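Long-range contacts in purine nucleoside phosphorylase (Thermus thermophilus, PDB 1ODK), which probably catalyses the reversible phosphorolysis of purine nucleosides, releasing the free base and a phosphorylated ribose: residues 14-19 and 54-59; 81-86 and 192-197; 135-140 and 225-230; 4-9 and 71-76; 153-158 and 180-185. One frame throughout, in Å; residues are numbered along the deposited sequence.

Contact 1 (14-19 and 54-59); sequences AERVLL and KGVPVS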
# COMPACT_ATOMS: atom_id res chain seq x y z
N ALA B 14 24.87 -18.70 25.85
CA ALA B 14 25.81 -19.39 24.98
C ALA B 14 25.70 -18.87 23.55
O ALA B 14 24.75 -18.17 23.21
CB ALA B 14 25.54 -20.89 25.00
N GLU B 15 26.68 -19.21 22.72
CA GLU B 15 26.65 -18.78 21.33
C GLU B 15 25.52 -19.47 20.58
O GLU B 15 24.94 -18.89 19.66
CB GLU B 15 27.98 -19.08 20.65
CG GLU B 15 29.11 -18.15 21.04
CD GLU B 15 30.38 -18.40 20.24
OE1 GLU B 15 31.34 -17.62 20.41
OE2 GLU B 15 30.41 -19.35 19.44
N ARG B 16 25.23 -20.71 20.97
CA ARG B 16 24.18 -21.50 20.34
C ARG B 16 22.93 -21.46 21.21
O ARG B 16 22.98 -21.79 22.40
CB ARG B 16 24.65 -22.94 20.15
CG ARG B 16 25.90 -23.05 19.29
CD ARG B 16 26.42 -24.47 19.18
NE ARG B 16 27.56 -24.53 18.27
CZ ARG B 16 28.75 -24.00 18.52
NH1 ARG B 16 29.73 -24.10 17.62
NH2 ARG B 16 28.98 -23.40 19.68
N VAL B 17 21.80 -21.09 20.61
CA VAL B 17 20.56 -20.96 21.37
C VAL B 17 19.32 -21.53 20.68
O VAL B 17 19.15 -21.34 19.47
CB VAL B 17 20.26 -19.46 21.63
CG1 VAL B 17 19.15 -19.31 22.67
CG2 VAL B 17 21.53 -18.73 22.06
N LEU B 18 18.47 -22.21 21.43
CA LEU B 18 17.21 -22.73 20.89
C LEU B 18 16.15 -21.72 21.35
O LEU B 18 16.21 -21.22 22.47
CB LEU B 18 16.87 -24.12 21.44
CG LEU B 18 17.76 -25.31 21.10
CD1 LEU B 18 16.96 -26.60 21.29
CD2 LEU B 18 18.27 -25.22 19.67
N LEU B 19 15.19 -21.43 20.47
CA LEU B 19 14.15 -20.46 20.78
C LEU B 19 12.72 -21.01 20.78
O LEU B 19 12.00 -20.87 19.79
CB LEU B 19 14.21 -19.30 19.77
CG LEU B 19 15.50 -18.48 19.71
CD1 LEU B 19 15.44 -17.48 18.56
CD2 LEU B 19 15.70 -17.75 21.03
N LYS B 54 26.21 -32.46 25.06
CA LYS B 54 27.32 -33.21 24.48
C LYS B 54 28.61 -32.39 24.56
O LYS B 54 29.39 -32.33 23.60
CB LYS B 54 26.99 -33.61 23.04
CG LYS B 54 25.82 -34.59 22.96
CD LYS B 54 25.57 -35.08 21.55
CE LYS B 54 24.48 -36.15 21.53
NZ LYS B 54 24.22 -36.67 20.16
N GLY B 55 28.79 -31.75 25.71
CA GLY B 55 29.97 -30.95 25.97
C GLY B 55 30.00 -29.54 25.40
O GLY B 55 30.96 -28.81 25.62
N VAL B 56 28.95 -29.16 24.68
CA VAL B 56 28.89 -27.84 24.07
C VAL B 56 27.85 -26.95 24.74
O VAL B 56 26.72 -27.37 24.95
CB VAL B 56 28.56 -27.94 22.56
CG1 VAL B 56 28.53 -26.55 21.93
CG2 VAL B 56 29.58 -28.84 21.86
N PRO B 57 28.22 -25.71 25.08
CA PRO B 57 27.26 -24.81 25.72
C PRO B 57 26.06 -24.53 24.81
O PRO B 57 26.22 -24.25 23.63
CB PRO B 57 28.08 -23.56 26.01
CG PRO B 57 29.49 -24.10 26.17
CD PRO B 57 29.57 -25.10 25.04
N VAL B 58 24.86 -24.62 25.38
CA VAL B 58 23.63 -24.36 24.64
C VAL B 58 22.63 -23.65 25.54
O VAL B 58 22.43 -24.04 26.69
CB VAL B 58 22.99 -25.68 24.12
CG1 VAL B 58 21.61 -25.40 23.53
CG2 VAL B 58 23.89 -26.31 23.05
N SER B 59 22.02 -22.59 25.02
CA SER B 59 21.01 -21.85 25.77
C SER B 59 19.64 -22.14 25.17
O SER B 59 19.54 -22.48 23.99
CB SER B 59 21.29 -20.35 25.73
OG SER B 59 22.45 -20.01 26.48
O HOH W 1 27.51 -22.49 22.05
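V56 meets R16 near the start of strand 56-61. Its CG1 branch, V56 CG1, lies 3.9 Å from R16 NH2, and the two side chains cross obliquely. The R16 chain runs extended past it; its NE goes on to the carbonyl of V232 and its NH1 to the terminal carboxylate of V235. P57 follows and puts P57 CB 3.8 Å from A14 CB. A water links P57 to R16. It stands 2.7 Å from P57 O, to which it donates, and accepts from R16 N and from R16 NH2, the latter in the plane of the guanidinium. Strands 16-20 and 56-61 are parallel neighbours here in the mixed sheet of the phosphorylase fold, bridged at V17 and S59. The V58 side chain leaves its backbone away from strand 16-20 and packs on L229 of helix 214-233, while V58 CA makes a 3.5 Å C-H contact to R16 O. S59 N gives a 2.9 Å bond to R16 O, and S59 O takes L18 N at 2.8 Å. With chi1 at -70°, S59 OG swings beside its own backbone N and accepts A14 N at 2.8 Å in a nearly straight bond (178°). The same OG also bonds T50 OG1.

Contact 2 (81-86 and 192-197); sequences GARVLV and RGVRTG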
# COMPACT_ATOMS: atom_id res chain seq x y z
N GLY B 81 25.42 -12.04 23.18
CA GLY B 81 26.39 -12.96 22.61
C GLY B 81 25.87 -14.13 21.79
O GLY B 81 26.66 -14.97 21.35
N ALA B 82 24.56 -14.20 21.56
CA ALA B 82 24.01 -15.30 20.77
C ALA B 82 24.50 -15.16 19.33
O ALA B 82 24.50 -14.06 18.77
CB ALA B 82 22.48 -15.30 20.82
N ARG B 83 24.93 -16.27 18.74
CA ARG B 83 25.45 -16.28 17.37
C ARG B 83 24.70 -17.24 16.45
O ARG B 83 24.62 -17.01 15.24
CB ARG B 83 26.94 -16.65 17.39
CG ARG B 83 27.79 -15.62 18.12
CD ARG B 83 27.86 -14.33 17.32
NE ARG B 83 28.02 -13.15 18.18
CZ ARG B 83 28.98 -13.00 19.08
NH1 ARG B 83 29.89 -13.95 19.27
NH2 ARG B 83 29.03 -11.89 19.82
N VAL B 84 24.17 -18.31 17.03
CA VAL B 84 23.41 -19.30 16.28
C VAL B 84 22.08 -19.47 17.02
O VAL B 84 22.05 -19.95 18.15
CB VAL B 84 24.16 -20.66 16.23
CG1 VAL B 84 23.35 -21.68 15.47
CG2 VAL B 84 25.53 -20.46 15.57
N LEU B 85 20.99 -19.08 16.37
CA LEU B 85 19.68 -19.16 17.00
C LEU B 85 18.68 -19.96 16.18
O LEU B 85 18.38 -19.61 15.04
CB LEU B 85 19.12 -17.75 17.25
CG LEU B 85 20.02 -16.80 18.02
CD1 LEU B 85 21.06 -16.21 17.08
CD2 LEU B 85 19.21 -15.67 18.64
N VAL B 86 18.17 -21.04 16.77
CA VAL B 86 17.23 -21.90 16.08
C VAL B 86 15.86 -21.93 16.76
O VAL B 86 15.73 -22.38 17.90
CB VAL B 86 17.77 -23.34 15.97
CG1 VAL B 86 16.73 -24.26 15.32
CG2 VAL B 86 19.06 -23.34 15.14
N ARG B 192 21.53 -8.37 11.81
CA ARG B 192 22.50 -8.39 12.90
C ARG B 192 23.71 -9.27 12.64
O ARG B 192 24.60 -9.36 13.49
CB ARG B 192 21.81 -8.81 14.19
CG ARG B 192 20.57 -7.99 14.53
CD ARG B 192 20.85 -6.48 14.54
NE ARG B 192 19.64 -5.72 14.81
CZ ARG B 192 19.36 -4.53 14.28
NH1 ARG B 192 18.22 -3.93 14.58
NH2 ARG B 192 20.22 -3.95 13.45
N GLY B 193 23.74 -9.92 11.49
CA GLY B 193 24.87 -10.77 11.14
C GLY B 193 25.04 -12.03 11.98
O GLY B 193 26.15 -12.39 12.34
N VAL B 194 23.93 -12.69 12.30
CA VAL B 194 24.01 -13.93 13.07
C VAL B 194 23.31 -15.03 12.27
O VAL B 194 22.58 -14.74 11.32
CB VAL B 194 23.36 -13.79 14.48
CG1 VAL B 194 24.22 -12.90 15.36
CG2 VAL B 194 21.95 -13.22 14.37
N ARG B 195 23.55 -16.28 12.64
CA ARG B 195 22.98 -17.41 11.92
C ARG B 195 21.70 -17.91 12.58
O ARG B 195 21.71 -18.28 13.75
CB ARG B 195 24.00 -18.54 11.84
CG ARG B 195 25.28 -18.12 11.15
CD ARG B 195 26.29 -19.26 11.08
NE ARG B 195 27.37 -18.94 10.14
CZ ARG B 195 28.33 -19.79 9.80
NH1 ARG B 195 28.36 -21.01 10.32
NH2 ARG B 195 29.27 -19.42 8.93
N THR B 196 20.62 -17.93 11.81
CA THR B 196 19.33 -18.37 12.32
C THR B 196 18.73 -19.53 11.52
O THR B 196 19.18 -19.86 10.43
CB THR B 196 18.30 -17.21 12.32
OG1 THR B 196 18.05 -16.80 10.98
CG2 THR B 196 18.85 -16.03 13.11
N GLY B 197 17.70 -20.13 12.10
CA GLY B 197 17.03 -21.24 11.46
C GLY B 197 15.76 -21.52 12.22
O GLY B 197 15.55 -21.00 13.32
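R83 O accepts R195 N at 2.9 Å and starts a parallel pairing of strands 84-93 and 195-205. The next bond runs the other way: L85 N donates to R195 O at 2.8 Å. The third bond, G197 N to L85 O, is weak: 3.1 Å with an angle of 134° at the hydrogen. C-H contacts add to these. R195 O has V84 CA at 3.2 Å, and L85 O has T196 CA at 3.1 Å. The backbones of V84 and V86 also bond strand 16-20, including V17, across the other edge of their strand. V194 N is held by the Schellman turn at G193 that ends helix 182-192. The V194 side chain packs against strand 84-93. Chi1 of -70° puts V194 CG2 in the tight slot between its backbone N and carbonyl carbon, 4.1 Å from L85 CD1. V194 CG1 rests 3.6 Å from A82 O. V86 faces V133 and L137 of helix 131-144, and L85 faces L77 of helix 67-79, on the other side of the sheet. The backbone of V84 to V86 is bonded on both edges, though the bond at G197 is weak, so V84, L85 and V86 can bring apolar side chains to the helices.

Contact 3 (135-140 and 225-230); sequences RALWRR and VEVALE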
# COMPACT_ATOMS: atom_id res chain seq x y z
N ARG B 135 20.83 -25.90 6.13
CA ARG B 135 21.41 -27.14 5.63
C ARG B 135 21.59 -28.18 6.74
O ARG B 135 21.28 -29.35 6.55
CB ARG B 135 22.77 -26.83 5.00
CG ARG B 135 23.39 -27.98 4.23
CD ARG B 135 24.77 -27.57 3.74
NE ARG B 135 25.11 -28.21 2.49
CZ ARG B 135 26.23 -27.97 1.81
NH1 ARG B 135 27.13 -27.11 2.29
NH2 ARG B 135 26.45 -28.59 0.66
N ALA B 136 22.08 -27.73 7.89
CA ALA B 136 22.30 -28.62 9.03
C ALA B 136 20.99 -29.18 9.58
O ALA B 136 20.92 -30.36 9.94
CB ALA B 136 23.06 -27.88 10.13
N LEU B 137 19.96 -28.35 9.66
CA LEU B 137 18.66 -28.80 10.15
C LEU B 137 18.08 -29.86 9.21
O LEU B 137 17.54 -30.88 9.65
CB LEU B 137 17.69 -27.63 10.28
CG LEU B 137 17.94 -26.63 11.41
CD1 LEU B 137 17.06 -25.38 11.24
CD2 LEU B 137 17.66 -27.31 12.76
N TRP B 138 18.20 -29.62 7.91
CA TRP B 138 17.70 -30.55 6.91
C TRP B 138 18.46 -31.87 7.01
O TRP B 138 17.86 -32.95 7.05
CB TRP B 138 17.88 -29.94 5.51
CG TRP B 138 17.15 -30.65 4.41
CD1 TRP B 138 16.54 -31.87 4.47
CD2 TRP B 138 16.99 -30.19 3.06
NE1 TRP B 138 16.00 -32.20 3.24
CE2 TRP B 138 16.27 -31.18 2.36
CE3 TRP B 138 17.38 -29.03 2.38
CZ2 TRP B 138 15.93 -31.06 1.00
CZ3 TRP B 138 17.05 -28.90 1.03
CH2 TRP B 138 16.33 -29.91 0.36
N ARG B 139 19.79 -31.79 7.06
CA ARG B 139 20.63 -32.98 7.16
C ARG B 139 20.35 -33.81 8.40
O ARG B 139 20.31 -35.04 8.34
CB ARG B 139 22.10 -32.58 7.14
CG ARG B 139 22.61 -32.25 5.75
CD ARG B 139 24.04 -31.73 5.79
NE ARG B 139 24.55 -31.49 4.44
CZ ARG B 139 25.71 -30.90 4.18
NH1 ARG B 139 26.48 -30.49 5.18
NH2 ARG B 139 26.11 -30.73 2.93
N ARG B 140 20.16 -33.14 9.54
CA ARG B 140 19.88 -33.86 10.77
C ARG B 140 18.49 -34.50 10.74
O ARG B 140 18.30 -35.61 11.23
CB ARG B 140 20.00 -32.93 11.98
CG ARG B 140 21.42 -32.45 12.28
CD ARG B 140 22.39 -33.63 12.44
NE ARG B 140 23.11 -33.91 11.20
CZ ARG B 140 23.60 -35.11 10.87
NH1 ARG B 140 23.45 -36.14 11.68
NH2 ARG B 140 24.24 -35.26 9.71
N VAL B 225 13.24 -30.88 18.75
CA VAL B 225 14.31 -30.40 19.62
C VAL B 225 15.61 -31.19 19.41
O VAL B 225 16.70 -30.62 19.37
CB VAL B 225 13.89 -30.49 21.11
CG1 VAL B 225 15.07 -30.12 22.01
CG2 VAL B 225 12.72 -29.54 21.36
N GLU B 226 15.48 -32.51 19.27
CA GLU B 226 16.65 -33.36 19.04
C GLU B 226 17.33 -32.93 17.74
O GLU B 226 18.56 -32.84 17.66
CB GLU B 226 16.23 -34.83 18.95
CG GLU B 226 17.39 -35.79 18.75
CD GLU B 226 16.95 -37.23 18.63
OE1 GLU B 226 17.83 -38.12 18.59
OE2 GLU B 226 15.73 -37.49 18.59
N VAL B 227 16.53 -32.68 16.70
CA VAL B 227 17.08 -32.26 15.42
C VAL B 227 17.80 -30.93 15.58
O VAL B 227 18.93 -30.76 15.10
CB VAL B 227 15.98 -32.11 14.34
CG1 VAL B 227 16.54 -31.43 13.11
CG2 VAL B 227 15.44 -33.49 13.96
N ALA B 228 17.16 -29.98 16.25
CA ALA B 228 17.75 -28.66 16.45
C ALA B 228 19.05 -28.70 17.25
O ALA B 228 20.02 -28.04 16.89
CB ALA B 228 16.74 -27.74 17.14
N LEU B 229 19.08 -29.47 18.34
CA LEU B 229 20.28 -29.57 19.16
C LEU B 229 21.43 -30.14 18.35
O LEU B 229 22.55 -29.62 18.37
CB LEU B 229 20.01 -30.44 20.40
CG LEU B 229 19.13 -29.79 21.47
CD1 LEU B 229 18.66 -30.82 22.47
CD2 LEU B 229 19.90 -28.68 22.16
N GLU B 230 21.15 -31.22 17.63
CA GLU B 230 22.16 -31.85 16.79
C GLU B 230 22.66 -30.88 15.72
O GLU B 230 23.86 -30.82 15.42
CB GLU B 230 21.58 -33.10 16.13
CG GLU B 230 21.34 -34.24 17.10
CD GLU B 230 22.64 -34.73 17.71
OE1 GLU B 230 22.76 -34.71 18.96
OE2 GLU B 230 23.54 -35.13 16.95
O HOH W 2 23.06 -36.09 14.25
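L137 sends its CD2 methyl over the backbone of helix 214-233, with L137 CD2 3.9 Å from A228 CA. Its carbonyl meets a methyl in return: V227 CG1 comes to 3.6 Å from L137 O. V227 holds CG1 anti to its backbone N (chi1 169°), which points this branch at the first helix. W138 points away and the end of R139 leads off, both to a second subunit. There R135 and W138 make cation-pi contacts with their counterparts, W138 and R135 of that subunit.

Both helices lie on the same side of the central sheet of this alpha/beta phosphorylase fold. L137 and A228 both rest on V86 of strand 84-93. The axes of the two short helical segments come within 8.7 Å and their directions differ by 129°, so the helices run obliquely antiparallel.

R140, one turn on from L137, closes the outer end of the contact. R140 CB packs 3.9 Å from V227 CG1. The chain then bends at chi2 and chi3 and passes across E230 at a slant, with R140 CD 3.8 Å from E230 CB. The charged ends do not touch: R140 NH1 and E230 OE2 are 5.4 Å apart, and their flat groups are turned 59° to each other. A water joins them. It accepts from R140 NH1 at 2.6 Å and donates to E230 OE2 at 2.9 Å. Each charge has other partners. R140 NE forms a salt bridge with E234, and E230 OE1 is shared by Y53 OH and K54 NZ.

Contact 4 (4-9 and 71-76); sequences IHVRAH and AIVVEE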
# COMPACT_ATOMS: atom_id res chain seq x y z
N ILE B 4 16.69 -4.89 28.69
CA ILE B 4 15.41 -4.54 29.29
C ILE B 4 14.51 -5.72 29.62
O ILE B 4 13.97 -5.80 30.72
CB ILE B 4 14.65 -3.57 28.37
CG1 ILE B 4 15.44 -2.26 28.22
CG2 ILE B 4 13.25 -3.31 28.91
CD1 ILE B 4 14.87 -1.31 27.18
N HIS B 5 14.34 -6.64 28.69
CA HIS B 5 13.45 -7.77 28.92
C HIS B 5 14.14 -9.04 29.39
O HIS B 5 13.76 -9.62 30.41
CB HIS B 5 12.63 -8.01 27.66
CG HIS B 5 12.01 -6.75 27.12
ND1 HIS B 5 12.74 -5.77 26.49
CD2 HIS B 5 10.73 -6.30 27.16
CE1 HIS B 5 11.95 -4.77 26.16
NE2 HIS B 5 10.72 -5.07 26.55
N VAL B 6 15.15 -9.49 28.65
CA VAL B 6 15.89 -10.68 29.05
C VAL B 6 17.01 -10.14 29.94
O VAL B 6 18.07 -9.75 29.46
CB VAL B 6 16.50 -11.42 27.84
CG1 VAL B 6 17.25 -12.66 28.30
CG2 VAL B 6 15.39 -11.81 26.86
N ARG B 7 16.74 -10.09 31.24
CA ARG B 7 17.69 -9.56 32.21
C ARG B 7 18.80 -10.50 32.63
O ARG B 7 18.86 -10.96 33.76
CB ARG B 7 16.92 -9.06 33.44
CG ARG B 7 15.96 -7.93 33.09
CD ARG B 7 15.16 -7.44 34.27
NE ARG B 7 14.31 -6.31 33.88
CZ ARG B 7 13.47 -5.69 34.70
NH1 ARG B 7 13.36 -6.09 35.96
NH2 ARG B 7 12.75 -4.67 34.26
N ALA B 8 19.69 -10.77 31.68
CA ALA B 8 20.82 -11.65 31.92
C ALA B 8 22.10 -10.87 31.66
O ALA B 8 22.06 -9.70 31.30
CB ALA B 8 20.75 -12.85 30.98
N HIS B 9 23.24 -11.53 31.87
CA HIS B 9 24.53 -10.91 31.62
C HIS B 9 25.20 -11.69 30.50
O HIS B 9 25.07 -12.92 30.44
CB HIS B 9 25.40 -10.96 32.88
CG HIS B 9 26.77 -10.37 32.69
ND1 HIS B 9 27.69 -10.91 31.82
CD2 HIS B 9 27.35 -9.27 33.23
CE1 HIS B 9 28.79 -10.17 31.84
NE2 HIS B 9 28.61 -9.18 32.69
N ALA B 71 11.13 -10.63 18.34
CA ALA B 71 12.13 -9.66 17.90
C ALA B 71 12.84 -9.04 19.09
O ALA B 71 14.06 -8.86 19.06
CB ALA B 71 11.48 -8.57 17.04
N ILE B 72 12.09 -8.71 20.12
CA ILE B 72 12.67 -8.13 21.33
C ILE B 72 13.67 -9.12 21.94
O ILE B 72 14.76 -8.73 22.35
CB ILE B 72 11.58 -7.82 22.37
CG1 ILE B 72 10.87 -6.52 21.98
CG2 ILE B 72 12.19 -7.74 23.77
CD1 ILE B 72 9.61 -6.24 22.80
N VAL B 73 13.28 -10.39 22.01
CA VAL B 73 14.13 -11.42 22.59
C VAL B 73 15.37 -11.67 21.74
O VAL B 73 16.48 -11.80 22.27
CB VAL B 73 13.34 -12.74 22.79
CG1 VAL B 73 14.28 -13.85 23.29
CG2 VAL B 73 12.23 -12.52 23.80
N VAL B 74 15.19 -11.74 20.43
CA VAL B 74 16.32 -11.96 19.52
C VAL B 74 17.31 -10.79 19.58
O VAL B 74 18.52 -11.01 19.70
CB VAL B 74 15.82 -12.15 18.06
CG1 VAL B 74 16.99 -12.17 17.09
CG2 VAL B 74 15.04 -13.46 17.95
N GLU B 75 16.81 -9.56 19.50
CA GLU B 75 17.67 -8.38 19.56
C GLU B 75 18.52 -8.40 20.84
O GLU B 75 19.72 -8.12 20.81
CB GLU B 75 16.83 -7.10 19.53
CG GLU B 75 16.17 -6.81 18.18
CD GLU B 75 17.07 -6.05 17.21
OE1 GLU B 75 18.30 -6.25 17.25
OE2 GLU B 75 16.55 -5.26 16.40
N GLU B 76 17.89 -8.72 21.96
CA GLU B 76 18.61 -8.75 23.23
C GLU B 76 19.56 -9.94 23.33
O GLU B 76 20.66 -9.81 23.87
CB GLU B 76 17.60 -8.71 24.38
CG GLU B 76 16.89 -7.35 24.46
CD GLU B 76 15.85 -7.24 25.56
OE1 GLU B 76 15.76 -8.15 26.41
OE2 GLU B 76 15.11 -6.24 25.57
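H5 reaches helix 67-79 from the N-terminal loop and meets I72 and E76 there. Its backbone N gives two weak bonds, one to each carboxylate oxygen of E76. H5 CB lies 3.4 Å from E76 OE1. Chi1 of -49° keeps CG beside the backbone N and brings the ring against I72. H5 CG then sits 3.5 Å from I72 CG2. H5 ND1 makes a short bond, 2.6 Å to E76 OE2. The oxygen is met on its syn side and lies close to the ring plane. CE1 and CD2 pass over I72 CG2 as well, so this methyl forms a CH-pi contact, with I72 CG2 3.6 Å from the H5 ring centroid. The opposite face carries I4 CG2. At the tip, H5 NE2 comes 4.1 Å from I72 CD1. E76 is held further by the next residue: V6 N donates to E76 OE1 at 2.7 Å, with an angle of 177°. V6 CG2 packs 4.3 Å from V73 CG1. E76 OE2 also bonds Y160 OH of a third subunit. F159 of that subunit meets the H5 ring edge-to-face. The arrangement is a His-carboxylate pair at a subunit interface, with a loop tied to a helix through one buried glutamate. This is consistent with hexameric bacterial relatives, in which a histidine near the N-terminus reaches the neighbour's nucleoside site; H5 probably does the same.

Contact 5 (153-158 and 180-185); sequences VASEDA and MEASAL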
# COMPACT_ATOMS: atom_id res chain seq x y z
N VAL B 153 6.85 -21.41 5.29
CA VAL B 153 5.88 -21.28 6.35
C VAL B 153 5.47 -19.82 6.18
O VAL B 153 6.10 -19.08 5.43
CB VAL B 153 6.47 -21.49 7.79
CG1 VAL B 153 6.94 -22.92 7.95
CG2 VAL B 153 7.60 -20.50 8.05
N ALA B 154 4.40 -19.42 6.85
CA ALA B 154 3.96 -18.03 6.78
C ALA B 154 3.90 -17.55 8.22
O ALA B 154 3.29 -18.21 9.06
CB ALA B 154 2.57 -17.93 6.12
N SER B 155 4.56 -16.43 8.50
CA SER B 155 4.56 -15.86 9.84
C SER B 155 3.47 -14.78 9.87
O SER B 155 3.56 -13.77 9.16
CB SER B 155 5.92 -15.22 10.15
OG SER B 155 6.98 -16.16 10.07
N GLU B 156 2.44 -15.00 10.68
CA GLU B 156 1.33 -14.06 10.76
C GLU B 156 1.20 -13.41 12.13
O GLU B 156 1.82 -13.86 13.10
CB GLU B 156 0.02 -14.78 10.43
CG GLU B 156 -0.27 -15.92 11.39
CD GLU B 156 -1.60 -16.57 11.12
OE1 GLU B 156 -1.90 -17.58 11.79
OE2 GLU B 156 -2.34 -16.07 10.26
N ASP B 157 0.38 -12.36 12.20
CA ASP B 157 0.14 -11.61 13.43
C ASP B 157 -1.19 -11.97 14.10
O ASP B 157 -1.26 -12.07 15.32
CB ASP B 157 0.12 -10.10 13.14
CG ASP B 157 1.51 -9.50 13.07
OD1 ASP B 157 1.62 -8.34 12.60
OD2 ASP B 157 2.49 -10.16 13.47
N ALA B 158 -2.23 -12.14 13.30
CA ALA B 158 -3.57 -12.45 13.82
C ALA B 158 -3.98 -13.91 13.73
O ALA B 158 -4.64 -14.34 12.78
CB ALA B 158 -4.61 -11.57 13.11
N MET B 180 4.14 -17.91 14.00
CA MET B 180 4.15 -16.47 14.27
C MET B 180 5.49 -15.86 14.70
O MET B 180 5.50 -14.86 15.42
CB MET B 180 3.11 -16.16 15.36
CG MET B 180 1.69 -16.66 15.03
SD MET B 180 0.54 -16.54 16.43
CE MET B 180 0.41 -14.75 16.57
N GLU B 181 6.60 -16.42 14.25
CA GLU B 181 7.89 -15.87 14.68
C GLU B 181 9.03 -15.89 13.67
O GLU B 181 9.89 -15.01 13.67
CB GLU B 181 8.36 -16.62 15.94
CG GLU B 181 7.50 -16.42 17.19
CD GLU B 181 6.24 -17.27 17.23
OE1 GLU B 181 5.41 -17.03 18.13
OE2 GLU B 181 6.07 -18.18 16.38
N ALA B 182 9.03 -16.90 12.80
CA ALA B 182 10.09 -17.08 11.82
C ALA B 182 10.55 -15.89 10.99
O ALA B 182 11.75 -15.62 10.90
CB ALA B 182 9.74 -18.25 10.90
N SER B 183 9.62 -15.18 10.36
CA SER B 183 10.00 -14.04 9.53
C SER B 183 10.93 -13.04 10.23
O SER B 183 11.96 -12.65 9.67
CB SER B 183 8.74 -13.33 9.03
OG SER B 183 8.02 -12.77 10.11
N ALA B 184 10.58 -12.64 11.45
CA ALA B 184 11.39 -11.67 12.19
C ALA B 184 12.77 -12.21 12.56
O ALA B 184 13.77 -11.50 12.49
CB ALA B 184 10.65 -11.21 13.46
N LEU B 185 12.81 -13.47 12.96
CA LEU B 185 14.08 -14.10 13.32
C LEU B 185 15.00 -14.09 12.11
O LEU B 185 16.17 -13.70 12.20
CB LEU B 185 13.84 -15.54 13.78
CG LEU B 185 15.08 -16.40 14.06
CD1 LEU B 185 15.85 -15.86 15.25
CD2 LEU B 185 14.62 -17.84 14.31
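The flat groups that meet M180 are the peptide carbonyls of E156 and D157. M180 CG lies 3.4 Å from E156 O, and the terminal methyl M180 CE lies 3.4 Å from D157 O. A bend at chi3 (68°) brings CE to that second oxygen. The contact joins strand 152-156 and the residues after it to the start of helix 182-192, in the mixed sheet of the phosphorylase fold. The nearby carboxylates are engaged elsewhere. E156 OE2 bonds T162 OG1 and Q118 of a third subunit, and D157 OD1 bonds G114 N. E181 forms a salt bridge with R87 and a hydrogen bond with G66 N.

E181 is at the N-cap position of the helix. The M180-E181 pair follows strand 175-179; in related bacterial phosphorylases a Met-Glu pair at this point lies at the ribose site, so this region probably borders the nucleoside pocket. D157 and A158 also reach the third subunit: both backbone N atoms bond its Q118.

Farther back along the strand the packing is apolar, with V153 CG2 4.2 Å from A182 CB. S155 supplies the polar link. Its OG stands beside its own backbone N (chi1 -59°) and also bonds E179 OE2. S183 turns its hydroxyl to D113 OD2. S183 N, in the first turn of the helix, donates to S155 OG at 2.8 Å, with 160° at the hydrogen.

In the fold
Contact 5 lies nearest the centre of the chain, and every residue that touches in it is buried. Contact 4 lies farthest out, buried but reached by another subunit. Contact 3 has its charged side chains partly exposed. Contacts 1 and 2 share the sheet, and backbone bonds dominate both. Contact 3 covers one side of that sheet mainly through apolar side chains: L18 of contact 1 packs on its L229, and G197 of contact 2 on its L137. Helix 67-79, used by contact 4, lies on the other side. Contacts 4 and 5 touch through V74 and L185, and both reach the third subunit. Side-chain acceptors take backbone N-H groups in both; the glutamate of contact 4 also takes a histidine ring N-H.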